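Phosphoglucomutase/phosphomannomutase family protein (Burkholderia thailandensis, PDB 3UW2) probably interconverts hexose 1- and 6-phosphates by intramolecular phosphoryl transfer, as a metal-dependent member of the phosphohexose mutase family. Local coordinates at residues Ala262-Asp266 / Gly267-Gly271. Numbering follows the deposited sequence.
Sequences AFDGD and GDRLG. With ZN (zinc ion), chain K.
Asp264 reaches across the turn to Arg269 and to the zinc ion. Its CB lies 4.0 Å from Arg269 NE, and its CG packs against Arg269 CB. With chi1 at 77°, CG sits between the backbone N and the carbonyl carbon, which brings OD1 to the backbone N of Gly267 and Arg269. Asp264 OD1 accepts from Arg269 N at 3.3 Å, met from above the carboxylate plane, and takes a weak bond from Gly267 N. Asp264 OD2 binds zinc at 2.2 Å and also receives Arg269 NE at 2.9 Å in a salt bridge; its N-H...O angle is 166°, and OD2 lies in the guanidinium plane while NE meets it from above the carboxylate plane, the two groups 75° apart. The DGDGD sequence is the metal-binding loop of the phosphohexose mutases, carried here at the tip of the hairpin formed by strands 259-263 and 270-273. Asp266 OD1 (2.2 Å) and Asp268 OD1 (2.1 Å) complete the loop's share of the zinc shell. Their other oxygens both form salt bridges with Lys140 NZ, and Asp266 OD2 also hydrogen-bonds Thr101 OG1, so charge gathered round the metal is probably offset from the first domain. Behind the loop, Ala262 and Gly271 exchange two backbone hydrogen bonds, and Phe263 CE1 meets Leu270 CD1 at 3.8 Å against helix 364-375, with helix 206-216 also packing on Phe263.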
loop_
_atom_site.group_PDB
_atom_site.type_symbol
_atom_site.label_atom_id
_atom_site.label_comp_id
_atom_site.label_asym_id
_atom_site.label_seq_id
_atom_site.Cartn_x
_atom_site.Cartn_y
_atom_site.Cartn_z
ATOM N N ALA A 262 -6.037 -9.545 7.961
ATOM C CA ALA A 262 -4.732 -9.273 8.603
ATOM C C ALA A 262 -4.148 -7.958 8.050
ATOM O O ALA A 262 -4.199 -7.751 6.837
ATOM C CB ALA A 262 -3.782 -10.420 8.350
ATOM N N PHE A 263 -3.674 -7.054 8.936
ATOM C CA PHE A 263 -3.243 -5.741 8.509
ATOM C C PHE A 263 -1.757 -5.706 8.578
ATOM O O PHE A 263 -1.154 -6.392 9.402
ATOM C CB PHE A 263 -3.851 -4.662 9.420
ATOM C CG PHE A 263 -5.321 -4.498 9.238
ATOM C CD1 PHE A 263 -5.814 -3.818 8.124
ATOM C CD2 PHE A 263 -6.215 -5.016 10.155
ATOM C CE1 PHE A 263 -7.185 -3.647 7.968
ATOM C CE2 PHE A 263 -7.579 -4.876 9.986
ATOM C CZ PHE A 263 -8.068 -4.173 8.893
ATOM N N ASP A 264 -1.147 -4.906 7.725
ATOM C CA ASP A 264 0.261 -4.652 7.876
ATOM C C ASP A 264 0.451 -3.587 8.980
ATOM O O ASP A 264 -0.528 -3.107 9.549
ATOM C CB ASP A 264 0.894 -4.251 6.549
ATOM C CG ASP A 264 0.608 -2.825 6.161
ATOM O OD1 ASP A 264 -0.349 -2.164 6.621
ATOM O OD2 ASP A 264 1.340 -2.419 5.269
ATOM N N GLY A 265 1.701 -3.264 9.315
ATOM C CA GLY A 265 1.923 -2.512 10.581
ATOM C C GLY A 265 1.370 -1.115 10.625
ATOM O O GLY A 265 1.144 -0.603 11.716
ATOM N N ASP A 266 1.120 -0.453 9.464
ATOM C CA ASP A 266 0.497 0.862 9.565
ATOM C C ASP A 266 -0.930 0.932 8.975
ATOM O O ASP A 266 -1.534 2.023 8.894
ATOM C CB ASP A 266 1.417 1.977 8.961
ATOM C CG ASP A 266 1.633 1.794 7.464
ATOM O OD1 ASP A 266 1.455 0.645 7.044
ATOM O OD2 ASP A 266 1.967 2.719 6.674
ATOM N N GLY A 267 -1.466 -0.192 8.543
ATOM C CA GLY A 267 -2.894 -0.247 8.150
ATOM C C GLY A 267 -3.148 0.208 6.670
ATOM O O GLY A 267 -4.271 0.431 6.294
ATOM N N ASP A 268 -2.126 0.389 5.844
ATOM C CA ASP A 268 -2.458 0.763 4.432
ATOM C C ASP A 268 -2.493 -0.513 3.527
ATOM O O ASP A 268 -2.594 -0.417 2.307
ATOM C CB ASP A 268 -1.555 1.873 3.895
ATOM C CG ASP A 268 -0.134 1.416 3.711
ATOM O OD1 ASP A 268 0.113 0.257 4.053
ATOM O OD2 ASP A 268 0.743 2.194 3.265
ATOM N N ARG A 269 -2.422 -1.705 4.145
ATOM C CA ARG A 269 -2.579 -2.940 3.393
ATOM C C ARG A 269 -3.435 -3.948 4.165
ATOM O O ARG A 269 -3.258 -4.106 5.398
ATOM C CB ARG A 269 -1.238 -3.599 3.073
ATOM C CG ARG A 269 -0.339 -2.789 2.164
ATOM C CD ARG A 269 0.858 -3.629 1.692
ATOM N NE ARG A 269 1.891 -3.736 2.719
ATOM C CZ ARG A 269 2.958 -4.537 2.653
ATOM N NH1 ARG A 269 3.169 -5.323 1.589
ATOM N NH2 ARG A 269 3.827 -4.547 3.661
ATOM N N LEU A 270 -4.317 -4.638 3.441
ATOM C CA LEU A 270 -5.188 -5.686 4.007
ATOM C C LEU A 270 -4.897 -7.045 3.332
ATOM O O LEU A 270 -4.891 -7.142 2.076
ATOM C CB LEU A 270 -6.674 -5.322 3.772
ATOM C CG LEU A 270 -7.741 -6.385 4.118
ATOM C CD1 LEU A 270 -7.926 -6.487 5.601
ATOM C CD2 LEU A 270 -9.066 -6.020 3.443
ATOM N N GLY A 271 -4.658 -8.054 4.185
ATOM C CA GLY A 271 -4.642 -9.488 3.786
ATOM C C GLY A 271 -5.979 -10.141 4.121
ATOM O O GLY A 271 -6.559 -9.838 5.176
HETATM ZN ZN ZN K . 1.885 -0.302 5.108
#